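Local coordinates for molybdopterin converting factor, subunit 1 (Pyrococcus furiosus, PDB 1VJK), which is probably the small, ubiquitin-like MoaD-type subunit of molybdopterin synthase, acting in molybdenum cofactor biosynthesis, at residues A[18-23]-A[54-59]. Numbering follows the deposited sequence.
Sequences ARFRQL and KEEVFG
The CA atoms of Phe20 and Glu56, the nearest pair across the two segments, are 9.9 Å apart, so segment 18-23, at the start of helix 19-24, and the irregular segment 54-59 meet through side chains. The contact is a worked example of an end-on, bidentate salt bridge. Arg19 NH1 donates to Glu56 OE2 at 2.9 Å, and Arg19 NH2 donates to Glu56 OE1 at 2.8 Å. The fit is not coplanar: guanidinium and carboxylate planes are turned 54° apart, and both oxygens are met from above the carboxylate plane. Arg19 CG lies over the centre of one Phe20 face, and the chain then runs out extended (chi2 -175°, chi3 176°) until the guanidinium sits with Phe20 CE1 3.6 Å from its plane. The Phe20 ring turns its CE1 edge to Glu56 OE1 at 4.0 Å, and Leu23 CD1 touches Glu56 OE2 at 3.6 Å. Replacing Glu56 by alanine is likely to leave the Arg19 guanidinium without either of these acceptor oxygens and freer to turn. In this ubiquitin-like fold the bridge ties helix 19-24, which follows strand 10-16, to the loop between helix 39-49 and strand 69-72, while Phe20 also packs on loop residues Val68 and Pro93.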
# COMPACT_ATOMS: atom_id res chain seq x y z
N ALA A 18 -11.75 4.61 1.59
CA ALA A 18 -12.38 5.08 2.82
C ALA A 18 -11.53 6.17 3.48
O ALA A 18 -11.12 7.12 2.79
CB ALA A 18 -12.68 3.91 3.76
N ARG A 19 -11.25 6.08 4.79
CA ARG A 19 -10.59 7.23 5.44
C ARG A 19 -9.18 7.45 4.95
O ARG A 19 -8.64 8.54 5.10
CB ARG A 19 -10.64 7.13 6.96
CG ARG A 19 -9.73 6.11 7.58
CD ARG A 19 -9.96 6.05 9.07
NE ARG A 19 -9.17 5.01 9.70
CZ ARG A 19 -7.94 5.18 10.18
NH1 ARG A 19 -7.34 6.38 10.13
NH2 ARG A 19 -7.30 4.12 10.73
N PHE A 20 -8.59 6.43 4.32
CA PHE A 20 -7.21 6.56 3.82
C PHE A 20 -7.11 7.47 2.62
O PHE A 20 -6.03 7.97 2.32
CB PHE A 20 -6.59 5.17 3.62
CG PHE A 20 -6.59 4.38 4.87
CD1 PHE A 20 -5.95 4.87 6.00
CD2 PHE A 20 -7.29 3.17 4.97
CE1 PHE A 20 -5.99 4.20 7.21
CE2 PHE A 20 -7.32 2.49 6.20
CZ PHE A 20 -6.66 3.00 7.31
N ARG A 21 -8.24 7.73 1.97
CA ARG A 21 -8.30 8.77 0.94
C ARG A 21 -8.03 10.14 1.54
O ARG A 21 -7.40 10.98 0.89
CB ARG A 21 -9.67 8.77 0.25
CG ARG A 21 -9.90 7.53 -0.56
CD ARG A 21 -11.29 7.43 -1.16
NE ARG A 21 -11.30 6.50 -2.28
CZ ARG A 21 -12.30 6.36 -3.15
NH1 ARG A 21 -13.40 7.11 -3.04
NH2 ARG A 21 -12.19 5.49 -4.15
N GLN A 22 -8.52 10.39 2.76
CA GLN A 22 -8.22 11.65 3.42
C GLN A 22 -6.82 11.71 3.93
O GLN A 22 -6.21 12.77 3.85
CB GLN A 22 -9.17 11.96 4.57
CG GLN A 22 -10.51 12.51 4.15
CD GLN A 22 -11.28 11.54 3.31
OE1 GLN A 22 -11.69 10.47 3.79
NE2 GLN A 22 -11.48 11.88 2.04
N LEU A 23 -6.30 10.60 4.46
CA LEU A 23 -4.91 10.62 4.93
C LEU A 23 -3.92 10.84 3.80
O LEU A 23 -2.92 11.53 3.97
CB LEU A 23 -4.57 9.31 5.65
CG LEU A 23 -5.27 8.98 6.96
CD1 LEU A 23 -4.44 7.90 7.68
CD2 LEU A 23 -5.53 10.20 7.86
N LYS A 54 2.18 7.00 9.28
CA LYS A 54 3.23 6.44 10.15
C LYS A 54 2.61 5.78 11.38
O LYS A 54 3.14 4.76 11.86
CB LYS A 54 4.24 7.51 10.56
CG LYS A 54 5.12 7.97 9.41
CD LYS A 54 6.21 8.92 9.87
CE LYS A 54 7.45 8.76 8.98
N GLU A 55 1.50 6.35 11.85
CA GLU A 55 0.82 5.95 13.09
C GLU A 55 -0.21 4.83 12.84
O GLU A 55 -0.83 4.31 13.80
CB GLU A 55 0.13 7.18 13.70
CG GLU A 55 1.04 8.34 14.17
CD GLU A 55 1.97 8.93 13.09
OE1 GLU A 55 1.51 9.28 11.94
OE2 GLU A 55 3.19 9.08 13.41
N GLU A 56 -0.40 4.45 11.58
CA GLU A 56 -1.36 3.43 11.20
C GLU A 56 -0.67 2.08 11.11
O GLU A 56 0.38 1.95 10.47
CB GLU A 56 -2.02 3.78 9.86
CG GLU A 56 -2.69 5.14 9.85
CD GLU A 56 -4.01 5.16 10.60
OE1 GLU A 56 -4.52 4.07 10.93
OE2 GLU A 56 -4.53 6.27 10.89
N VAL A 57 -1.27 1.06 11.70
CA VAL A 57 -0.66 -0.26 11.68
C VAL A 57 -1.10 -1.02 10.42
O VAL A 57 -2.29 -1.24 10.20
CB VAL A 57 -1.01 -1.05 12.94
CG1 VAL A 57 -0.46 -2.47 12.87
CG2 VAL A 57 -0.46 -0.33 14.17
N PHE A 58 -0.12 -1.37 9.58
CA PHE A 58 -0.39 -2.19 8.39
C PHE A 58 -0.31 -3.66 8.75
O PHE A 58 0.61 -4.10 9.43
CB PHE A 58 0.63 -1.89 7.28
CG PHE A 58 0.45 -0.56 6.59
CD1 PHE A 58 0.07 -0.51 5.25
CD2 PHE A 58 0.68 0.64 7.27
CE1 PHE A 58 -0.10 0.72 4.59
CE2 PHE A 58 0.51 1.88 6.62
CZ PHE A 58 0.13 1.91 5.28
N GLY A 59 -1.27 -4.40 8.26
CA GLY A 59 -1.26 -5.83 8.43
C GLY A 59 -0.54 -6.51 7.28
O GLY A 59 -0.33 -5.95 6.19